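PDB 3JQQ: ferredoxin NADP reductase from Plasmodium falciparum, which transfers electrons between ferredoxin and NADP(H) through a bound FAD in the apicoplast and may serve the last step of isoprenoid precursor synthesis. Local coordinates for residues 189-203 and 228-240. The protein carries 1 engineered substitution. Residues are numbered along the deposited sequence; the frame is centred on the assembly and turned at random.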
ATOM      1  N   LEU B 189      16.560 -16.955  -8.080  1.00 27.80           N
ATOM      2  CA  LEU B 189      16.513 -18.370  -8.451  1.00 28.69           C
ATOM      3  C   LEU B 189      17.051 -18.605  -9.855  1.00 29.40           C
ATOM      4  O   LEU B 189      17.721 -19.606 -10.114  1.00 29.49           O
ATOM      5  CB  LEU B 189      15.083 -18.914  -8.339  1.00 28.64           C
ATOM      6  CG  LEU B 189      14.476 -19.041  -6.938  1.00 28.58           C
ATOM      7  CD1 LEU B 189      13.006 -19.424  -7.030  1.00 28.03           C
ATOM      8  CD2 LEU B 189      15.244 -20.057  -6.103  1.00 28.52           C
ATOM      9  N   LYS B 190      16.752 -17.680 -10.760  1.00 30.26           N
ATOM     10  CA  LYS B 190      17.231 -17.787 -12.130  1.00 31.04           C
ATOM     11  C   LYS B 190      18.753 -17.698 -12.186  1.00 31.61           C
ATOM     12  O   LYS B 190      19.385 -18.367 -13.002  1.00 31.73           O
ATOM     13  CB  LYS B 190      16.584 -16.721 -13.020  1.00 31.00           C
ATOM     14  CG  LYS B 190      15.128 -17.013 -13.360  1.00 30.90           C
ATOM     15  CD  LYS B 190      14.473 -15.838 -14.073  1.00 30.99           C
ATOM     16  CE  LYS B 190      13.050 -16.169 -14.496  1.00 30.59           C
ATOM     17  NZ  LYS B 190      12.368 -14.987 -15.084  1.00 30.67           N
ATOM     18  N   LYS B 191      19.342 -16.883 -11.315  1.00 32.32           N
ATOM     19  CA  LYS B 191      20.799 -16.805 -11.246  1.00 33.00           C
ATOM     20  C   LYS B 191      21.399 -18.051 -10.598  1.00 33.36           C
ATOM     21  O   LYS B 191      22.342 -18.639 -11.122  1.00 33.45           O
ATOM     22  CB  LYS B 191      21.265 -15.559 -10.491  1.00 33.09           C
ATOM     23  CG  LYS B 191      22.770 -15.538 -10.249  1.00 33.21           C
ATOM     24  CD  LYS B 191      23.204 -14.335  -9.428  1.00 33.77           C
ATOM     25  CE  LYS B 191      24.662 -14.457  -9.001  1.00 33.97           C
ATOM     26  NZ  LYS B 191      25.591 -14.546 -10.165  1.00 34.08           N
ATOM     27  N   LEU B 192      20.842 -18.449  -9.458  1.00 33.78           N
ATOM     28  CA  LEU B 192      21.388 -19.557  -8.680  1.00 34.19           C
ATOM     29  C   LEU B 192      21.282 -20.898  -9.405  1.00 34.41           C
ATOM     30  O   LEU B 192      22.232 -21.682  -9.418  1.00 34.61           O
ATOM     31  CB  LEU B 192      20.700 -19.644  -7.312  1.00 34.23           C
ATOM     32  CG  LEU B 192      20.788 -18.418  -6.397  1.00 34.38           C
ATOM     33  CD1 LEU B 192      19.741 -18.493  -5.291  1.00 34.51           C
ATOM     34  CD2 LEU B 192      22.180 -18.270  -5.804  1.00 34.82           C
ATOM     35  N   PHE B 193      20.126 -21.160 -10.007  1.00 34.59           N
ATOM     36  CA  PHE B 193      19.879 -22.446 -10.657  1.00 34.68           C
ATOM     37  C   PHE B 193      20.158 -22.416 -12.160  1.00 34.74           C
ATOM     38  O   PHE B 193      19.818 -23.356 -12.878  1.00 34.76           O
ATOM     39  CB  PHE B 193      18.448 -22.919 -10.394  1.00 34.67           C
ATOM     40  CG  PHE B 193      18.171 -23.248  -8.952  1.00 34.90           C
ATOM     41  CD1 PHE B 193      18.936 -24.187  -8.281  1.00 34.93           C
ATOM     42  CD2 PHE B 193      17.131 -22.629  -8.273  1.00 34.84           C
ATOM     43  CE1 PHE B 193      18.679 -24.493  -6.957  1.00 35.19           C
ATOM     44  CE2 PHE B 193      16.868 -22.932  -6.951  1.00 35.06           C
ATOM     45  CZ  PHE B 193      17.641 -23.866  -6.291  1.00 35.21           C
ATOM     46  N   ALA B 194      20.770 -21.333 -12.627  1.00 34.87           N
ATOM     47  CA  ALA B 194      21.162 -21.199 -14.034  1.00 35.05           C
ATOM     48  C   ALA B 194      19.992 -21.322 -15.015  1.00 35.16           C
ATOM     49  O   ALA B 194      20.149 -21.849 -16.118  1.00 35.21           O
ATOM     50  CB  ALA B 194      22.252 -22.206 -14.379  1.00 35.03           C
ATOM     51  N   TYR B 195      18.828 -20.817 -14.614  1.00 35.24           N
ATOM     52  CA  TYR B 195      17.615 -20.916 -15.416  1.00 35.33           C
ATOM     53  C   TYR B 195      17.792 -20.479 -16.866  1.00 35.58           C
ATOM     54  O   TYR B 195      18.322 -19.404 -17.144  1.00 35.57           O
ATOM     55  CB  TYR B 195      16.477 -20.108 -14.794  1.00 35.18           C
ATOM     56  CG  TYR B 195      15.131 -20.371 -15.421  1.00 34.82           C
ATOM     57  CD1 TYR B 195      14.328 -21.406 -14.963  1.00 34.58           C
ATOM     58  CD2 TYR B 195      14.663 -19.597 -16.479  1.00 34.55           C
ATOM     59  CE1 TYR B 195      13.097 -21.664 -15.531  1.00 34.49           C
ATOM     60  CE2 TYR B 195      13.426 -19.848 -17.058  1.00 34.26           C
ATOM     61  CZ  TYR B 195      12.649 -20.886 -16.577  1.00 34.19           C
ATOM     62  OH  TYR B 195      11.412 -21.149 -17.133  1.00 33.79           O
ATOM     63  N   ASP B 196      17.327 -21.321 -17.781  1.00 36.02           N
ATOM     64  CA  ASP B 196      17.243 -20.966 -19.191  1.00 36.52           C
ATOM     65  C   ASP B 196      15.963 -21.538 -19.796  1.00 36.92           C
ATOM     66  O   ASP B 196      15.780 -22.755 -19.861  1.00 36.87           O
ATOM     67  CB  ASP B 196      18.468 -21.457 -19.964  1.00 36.46           C
ATOM     68  CG  ASP B 196      18.438 -21.037 -21.419  1.00 36.49           C
ATOM     69  OD1 ASP B 196      17.422 -20.447 -21.843  1.00 36.49           O
ATOM     70  OD2 ASP B 196      19.426 -21.295 -22.136  1.00 36.48           O
ATOM     71  N   LYS B 197      15.079 -20.645 -20.227  1.00 37.51           N
ATOM     72  CA  LYS B 197      13.785 -21.027 -20.772  1.00 38.18           C
ATOM     73  C   LYS B 197      13.971 -21.954 -21.964  1.00 38.60           C
ATOM     74  O   LYS B 197      13.194 -22.884 -22.173  1.00 38.67           O
ATOM     75  CB  LYS B 197      13.004 -19.778 -21.196  1.00 38.17           C
ATOM     76  CG  LYS B 197      11.493 -19.962 -21.235  1.00 38.48           C
ATOM     77  CD  LYS B 197      10.768 -18.672 -21.632  1.00 38.89           C
ATOM     78  CE  LYS B 197      10.731 -18.500 -23.144  1.00 39.40           C
ATOM     79  NZ  LYS B 197       9.908 -17.323 -23.549  1.00 39.57           N
ATOM     80  N   ASN B 198      15.020 -21.694 -22.735  1.00 39.26           N
ATOM     81  CA  ASN B 198      15.276 -22.440 -23.958  1.00 39.91           C
ATOM     82  C   ASN B 198      16.178 -23.657 -23.751  1.00 40.47           C
ATOM     83  O   ASN B 198      16.573 -24.315 -24.713  1.00 40.51           O
ATOM     84  CB  ASN B 198      15.839 -21.507 -25.034  1.00 39.83           C
ATOM     85  CG  ASN B 198      14.830 -20.459 -25.478  1.00 39.78           C
ATOM     86  OD1 ASN B 198      13.725 -20.790 -25.911  1.00 39.81           O
ATOM     87  ND2 ASN B 198      15.206 -19.189 -25.374  1.00 39.50           N
ATOM     88  N   ASN B 199      16.497 -23.957 -22.495  1.00 41.20           N
ATOM     89  CA  ASN B 199      17.259 -25.161 -22.167  1.00 41.99           C
ATOM     90  C   ASN B 199      16.917 -25.708 -20.781  1.00 42.49           C
ATOM     91  O   ASN B 199      17.788 -25.881 -19.929  1.00 42.55           O
ATOM     92  CB  ASN B 199      18.765 -24.914 -22.310  1.00 42.02           C
ATOM     93  CG  ASN B 199      19.219 -24.920 -23.761  1.00 42.35           C
ATOM     94  OD1 ASN B 199      19.029 -25.904 -24.479  1.00 42.47           O
ATOM     95  ND2 ASN B 199      19.823 -23.821 -24.199  1.00 42.79           N
ATOM     96  N   LEU B 200      15.633 -25.990 -20.578  1.00 43.23           N
ATOM     97  CA  LEU B 200      15.118 -26.433 -19.286  1.00 44.00           C
ATOM     98  C   LEU B 200      15.447 -27.893 -18.979  1.00 44.80           C
ATOM     99  O   LEU B 200      15.309 -28.338 -17.840  1.00 44.76           O
ATOM    100  CB  LEU B 200      13.602 -26.225 -19.229  1.00 43.80           C
ATOM    101  CG  LEU B 200      13.087 -24.792 -19.388  1.00 43.55           C
ATOM    102  CD1 LEU B 200      11.617 -24.787 -19.790  1.00 43.22           C
ATOM    103  CD2 LEU B 200      13.307 -23.990 -18.110  1.00 43.13           C
ATOM    104  N   TYR B 201      15.879 -28.634 -19.996  1.00 45.95           N
ATOM    105  CA  TYR B 201      16.159 -30.062 -19.844  1.00 47.14           C
ATOM    106  C   TYR B 201      17.588 -30.332 -19.375  1.00 48.04           C
ATOM    107  O   TYR B 201      17.974 -31.482 -19.160  1.00 48.15           O
ATOM    108  CB  TYR B 201      15.875 -30.800 -21.155  1.00 47.07           C
ATOM    109  CG  TYR B 201      16.246 -29.999 -22.381  1.00 47.29           C
ATOM    110  CD1 TYR B 201      15.348 -29.103 -22.944  1.00 47.31           C
ATOM    111  CD2 TYR B 201      17.497 -30.131 -22.968  1.00 47.30           C
ATOM    112  CE1 TYR B 201      15.684 -28.364 -24.063  1.00 47.46           C
ATOM    113  CE2 TYR B 201      17.841 -29.397 -24.086  1.00 47.50           C
ATOM    114  CZ  TYR B 201      16.931 -28.514 -24.629  1.00 47.48           C
ATOM    115  OH  TYR B 201      17.268 -27.780 -25.742  1.00 47.58           O
ATOM    116  N   ASN B 202      18.367 -29.266 -19.222  1.00 49.24           N
ATOM    117  CA  ASN B 202      19.716 -29.365 -18.674  1.00 50.38           C
ATOM    118  C   ASN B 202      19.721 -29.003 -17.189  1.00 51.11           C
ATOM    119  O   ASN B 202      18.994 -28.107 -16.761  1.00 51.19           O
ATOM    120  CB  ASN B 202      20.673 -28.445 -19.438  1.00 50.36           C
ATOM    121  CG  ASN B 202      20.739 -28.768 -20.922  1.00 50.67           C
ATOM    122  OD1 ASN B 202      20.935 -29.919 -21.311  1.00 50.67           O
ATOM    123  ND2 ASN B 202      20.583 -27.745 -21.757  1.00 50.89           N
ATOM    124  N   ARG B 203      20.538 -29.701 -16.405  1.00 52.03           N
ATOM    125  CA  ARG B 203      20.648 -29.428 -14.973  1.00 52.86           C
ATOM    126  C   ARG B 203      21.432 -28.131 -14.751  1.00 53.07           C
ATOM    127  O   ARG B 203      20.908 -27.163 -14.200  1.00 53.22           O
ATOM    128  CB  ARG B 203      21.318 -30.605 -14.260  1.00 53.04           C
ATOM    129  CG  ARG B 203      20.825 -30.847 -12.840  1.00 54.09           C
ATOM    130  CD  ARG B 203      21.524 -29.948 -11.847  1.00 55.83           C
ATOM    131  NE  ARG B 203      22.973 -30.129 -11.883  1.00 57.10           N
ATOM    132  CZ  ARG B 203      23.819 -29.557 -11.032  1.00 57.88           C
ATOM    133  NH1 ARG B 203      23.363 -28.765 -10.071  1.00 58.18           N
ATOM    134  NH2 ARG B 203      25.122 -29.778 -11.143  1.00 58.10           N
ATOM    135  N   GLU B 228       7.783 -21.224 -13.249  1.00 23.33           N
ATOM    136  CA  GLU B 228       9.155 -21.292 -12.772  1.00 24.04           C
ATOM    137  C   GLU B 228       9.227 -21.960 -11.402  1.00 24.47           C
ATOM    138  O   GLU B 228      10.036 -22.861 -11.185  1.00 24.47           O
ATOM    139  CB  GLU B 228       9.765 -19.891 -12.699  1.00 24.08           C
ATOM    140  CG  GLU B 228       9.989 -19.230 -14.051  1.00 24.62           C
ATOM    141  CD  GLU B 228       8.720 -18.647 -14.643  1.00 25.47           C
ATOM    142  OE1 GLU B 228       8.796 -18.081 -15.755  1.00 25.91           O
ATOM    143  OE2 GLU B 228       7.652 -18.752 -14.000  1.00 25.59           O
ATOM    144  N   LEU B 229       8.378 -21.511 -10.482  1.00 25.17           N
ATOM    145  CA  LEU B 229       8.379 -22.043  -9.126  1.00 25.91           C
ATOM    146  C   LEU B 229       8.148 -23.547  -9.107  1.00 26.62           C
ATOM    147  O   LEU B 229       8.796 -24.275  -8.353  1.00 26.71           O
ATOM    148  CB  LEU B 229       7.338 -21.329  -8.254  1.00 25.77           C
ATOM    149  CG  LEU B 229       7.650 -19.895  -7.809  1.00 25.53           C
ATOM    150  CD1 LEU B 229       6.438 -19.259  -7.133  1.00 25.13           C
ATOM    151  CD2 LEU B 229       8.863 -19.856  -6.888  1.00 24.51           C
ATOM    152  N   GLU B 230       7.224 -24.013  -9.941  1.00 27.56           N
ATOM    153  CA  GLU B 230       6.959 -25.442 -10.046  1.00 28.58           C
ATOM    154  C   GLU B 230       8.110 -26.168 -10.735  1.00 29.11           C
ATOM    155  O   GLU B 230       8.394 -27.324 -10.431  1.00 28.98           O
ATOM    156  CB  GLU B 230       5.638 -25.705 -10.774  1.00 28.68           C
ATOM    157  CG  GLU B 230       4.415 -25.522  -9.889  1.00 29.74           C
ATOM    158  CD  GLU B 230       3.114 -25.816 -10.610  1.00 31.37           C
ATOM    159  OE1 GLU B 230       3.049 -25.598 -11.839  1.00 31.95           O
ATOM    160  OE2 GLU B 230       2.152 -26.259  -9.944  1.00 32.13           O
ATOM    161  N   TYR B 231       8.777 -25.482 -11.657  1.00 30.00           N
ATOM    162  CA  TYR B 231       9.912 -26.071 -12.356  1.00 31.01           C
ATOM    163  C   TYR B 231      11.102 -26.263 -11.420  1.00 31.69           C
ATOM    164  O   TYR B 231      11.834 -27.252 -11.525  1.00 31.71           O
ATOM    165  CB  TYR B 231      10.324 -25.219 -13.559  1.00 30.96           C
ATOM    166  CG  TYR B 231      11.662 -25.625 -14.154  1.00 31.43           C
ATOM    167  CD1 TYR B 231      11.747 -26.647 -15.092  1.00 31.87           C
ATOM    168  CD2 TYR B 231      12.836 -24.993 -13.768  1.00 31.65           C
ATOM    169  CE1 TYR B 231      12.966 -27.019 -15.635  1.00 32.02           C
ATOM    170  CE2 TYR B 231      14.056 -25.358 -14.303  1.00 31.94           C
ATOM    171  CZ  TYR B 231      14.116 -26.371 -15.236  1.00 32.10           C
ATOM    172  OH  TYR B 231      15.332 -26.736 -15.770  1.00 32.43           O
ATOM    173  N   PHE B 232      11.296 -25.317 -10.507  1.00 32.66           N
ATOM    174  CA  PHE B 232      12.394 -25.418  -9.559  1.00 33.63           C
ATOM    175  C   PHE B 232      12.148 -26.535  -8.550  1.00 34.36           C
ATOM    176  O   PHE B 232      13.079 -27.252  -8.168  1.00 34.46           O
ATOM    177  CB  PHE B 232      12.623 -24.085  -8.845  1.00 33.55           C
ATOM    178  CG  PHE B 232      13.040 -22.967  -9.760  1.00 33.53           C
ATOM    179  CD1 PHE B 232      12.367 -21.755  -9.747  1.00 33.37           C
ATOM    180  CD2 PHE B 232      14.106 -23.130 -10.640  1.00 33.35           C
ATOM    181  CE1 PHE B 232      12.745 -20.724 -10.586  1.00 33.12           C
ATOM    182  CE2 PHE B 232      14.490 -22.101 -11.483  1.00 33.29           C
ATOM    183  CZ  PHE B 232      13.811 -20.899 -11.455  1.00 33.26           C
ATOM    184  N   GLN B 233      10.900 -26.683  -8.125  1.00 35.33           N
ATOM    185  CA  GLN B 233      10.542 -27.687  -7.128  1.00 36.35           C
ATOM    186  C   GLN B 233      10.602 -29.099  -7.710  1.00 36.86           C
ATOM    187  O   GLN B 233      10.830 -30.070  -6.985  1.00 37.00           O
ATOM    188  CB  GLN B 233       9.154 -27.394  -6.554  1.00 36.38           C
ATOM    189  CG  GLN B 233       8.934 -27.928  -5.150  1.00 37.06           C
ATOM    190  CD  GLN B 233       7.763 -27.263  -4.449  1.00 37.89           C
ATOM    191  OE1 GLN B 233       6.888 -26.679  -5.093  1.00 38.23           O
ATOM    192  NE2 GLN B 233       7.739 -27.349  -3.123  1.00 38.17           N
ATOM    193  N   LYS B 234      10.406 -29.208  -9.020  1.00 37.54           N
ATOM    194  CA  LYS B 234      10.471 -30.497  -9.709  1.00 38.13           C
ATOM    195  C   LYS B 234      11.915 -30.898 -10.015  1.00 38.38           C
ATOM    196  O   LYS B 234      12.292 -32.060  -9.865  1.00 38.49           O
ATOM    197  CB  LYS B 234       9.646 -30.438 -11.002  1.00 38.20           C
ATOM    198  CG  LYS B 234       9.537 -31.771 -11.741  1.00 38.58           C
ATOM    199  CD  LYS B 234       8.676 -31.640 -12.993  1.00 39.10           C
ATOM    200  CE  LYS B 234       9.286 -30.659 -13.987  1.00 39.49           C
ATOM    201  NZ  LYS B 234       8.491 -30.555 -15.245  1.00 39.44           N
ATOM    202  N   MET B 235      12.718 -29.923 -10.432  1.00 38.66           N
ATOM    203  CA  MET B 235      14.090 -30.169 -10.877  1.00 38.96           C
ATOM    204  C   MET B 235      15.123 -30.146  -9.749  1.00 38.87           C
ATOM    205  O   MET B 235      16.161 -30.804  -9.838  1.00 38.90           O
ATOM    206  CB  MET B 235      14.484 -29.155 -11.955  1.00 39.13           C
ATOM    207  CG  MET B 235      14.178 -29.593 -13.379  1.00 40.01           C
ATOM    208  SD  MET B 235      15.573 -30.436 -14.156  1.00 42.11           S
ATOM    209  CE  MET B 235      15.728 -31.882 -13.111  1.00 41.60           C
ATOM    210  N   TYR B 236      14.843 -29.381  -8.699  1.00 38.73           N
ATOM    211  CA  TYR B 236      15.759 -29.263  -7.578  1.00 38.61           C
ATOM    212  C   TYR B 236      15.025 -29.494  -6.263  1.00 38.66           C
ATOM    213  O   TYR B 236      15.038 -28.639  -5.379  1.00 38.64           O
ATOM    214  CB  TYR B 236      16.422 -27.885  -7.584  1.00 38.58           C
ATOM    215  CG  TYR B 236      17.142 -27.576  -8.876  1.00 38.30           C
ATOM    216  CD1 TYR B 236      18.443 -28.010  -9.085  1.00 38.14           C
ATOM    217  CD2 TYR B 236      16.517 -26.862  -9.889  1.00 38.14           C
ATOM    218  CE1 TYR B 236      19.104 -27.738 -10.266  1.00 38.26           C
ATOM    219  CE2 TYR B 236      17.172 -26.584 -11.074  1.00 38.16           C
ATOM    220  CZ  TYR B 236      18.465 -27.025 -11.257  1.00 38.14           C
ATOM    221  OH  TYR B 236      19.127 -26.755 -12.433  1.00 38.12           O
ATOM    222  N   PRO B 237      14.390 -30.667  -6.130  1.00 38.70           N
ATOM    223  CA  PRO B 237      13.505 -30.967  -5.008  1.00 38.78           C
ATOM    224  C   PRO B 237      14.224 -31.002  -3.663  1.00 38.85           C
ATOM    225  O   PRO B 237      13.588 -30.838  -2.623  1.00 38.97           O
ATOM    226  CB  PRO B 237      12.967 -32.360  -5.353  1.00 38.74           C
ATOM    227  CG  PRO B 237      14.024 -32.960  -6.207  1.00 38.69           C
ATOM    228  CD  PRO B 237      14.571 -31.823  -7.016  1.00 38.69           C
ATOM    229  N   ASN B 238      15.534 -31.216  -3.685  1.00 38.91           N
ATOM    230  CA  ASN B 238      16.315 -31.285  -2.454  1.00 38.91           C
ATOM    231  C   ASN B 238      16.987 -29.957  -2.121  1.00 38.78           C
ATOM    232  O   ASN B 238      17.689 -29.841  -1.118  1.00 38.74           O
ATOM    233  CB  ASN B 238      17.361 -32.401  -2.545  1.00 39.02           C
ATOM    234  CG  ASN B 238      16.734 -33.790  -2.564  1.00 39.26           C
ATOM    235  OD1 ASN B 238      16.827 -34.510  -3.560  1.00 39.45           O
ATOM    236  ND2 ASN B 238      16.084 -34.164  -1.468  1.00 39.46           N
ATOM    237  N   ASN B 239      16.758 -28.957  -2.967  1.00 38.62           N
ATOM    238  CA  ASN B 239      17.359 -27.639  -2.779  1.00 38.41           C
ATOM    239  C   ASN B 239      16.330 -26.525  -2.586  1.00 38.10           C
ATOM    240  O   ASN B 239      16.698 -25.362  -2.424  1.00 38.04           O
ATOM    241  CB  ASN B 239      18.282 -27.300  -3.953  1.00 38.52           C
ATOM    242  CG  ASN B 239      19.403 -28.307  -4.123  1.00 38.81           C
ATOM    243  OD1 ASN B 239      19.476 -29.006  -5.135  1.00 39.17           O
ATOM    244  ND2 ASN B 239      20.278 -28.393  -3.128  1.00 38.90           N
ATOM    245  N   ILE B 240      15.047 -26.878  -2.603  1.00 37.69           N
ATOM    246  CA  ILE B 240      13.984 -25.875  -2.447  1.00 37.27           C
ATOM    247  C   ILE B 240      12.708 -26.427  -1.809  1.00 36.88           C
ATOM    248  O   ILE B 240      12.292 -27.553  -2.087  1.00 36.90           O
ATOM    249  CB  ILE B 240      13.632 -25.214  -3.796  1.00 37.37           C
ATOM    250  CG1 ILE B 240      12.982 -23.846  -3.569  1.00 37.47           C
ATOM    251  CG2 ILE B 240      12.730 -26.124  -4.617  1.00 37.25           C
ATOM    252  CD1 ILE B 240      12.937 -22.977  -4.811  1.00 37.55           C
TER
HETATM  253  O   HOH W   1      10.067 -15.415 -16.642  1.00 34.55           O
HETATM  254  O   HOH W   2      17.687 -24.354 -13.356  1.00 47.85           O
HETATM  255  O   HOH W   3      16.698 -24.166 -16.387  1.00 49.19           O
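F193, just past the end of helix 183-192, faces F232 of helix 226-235 with their CA atoms 8.1 Å apart, and the loop that follows, 194-203, runs on past the second helix as far as M235. The contact is built round five aromatic rings. F193 and Y236 form an offset stack with planes 19° apart. CD1 of F193 sits over the centre of the Y236 ring, 3.7 Å above its plane. L189 CB rests over one face of the F232 ring, while F193 and Y195 meet that ring obliquely. L189 also reaches I240, its CD2 being 3.9 Å from CD1 of I240. In Y195, CG is anti to the backbone N (chi1 -169°), which turns the ring toward helix 226-235. Its edge turns toward the face of Y231 in an offset edge-to-face pair, the planes perpendicular, and its CD1 lies 3.6 Å from F232 CE2. L200 CD2 makes a CH-pi contact over one face of Y231. The hydroxyl of Y231 donates to L200 O at 2.6 Å, tilted 20° from the carbonyl plane. A water donates to the same hydroxyl and accepts from D196 N, so the loop is tied to Y231 at two points. A second water lies between F193 O and Y236 OH, but its short approach to F193 O makes that bridge doubtful. R203 places CD 3.6 Å from Y236 CE1. At the other end a water bridges K190 NZ and E228 OE1, and K190 NZ also bonds S106 O. L189 and F193 also touch I211, and I240 touches I213, both on strand 211-217 of the parallel sheet. The contact thus joins consecutive helices of the parallel beta-alpha-beta NADP-binding domain through an aromatic cluster, away from the bound nucleotides.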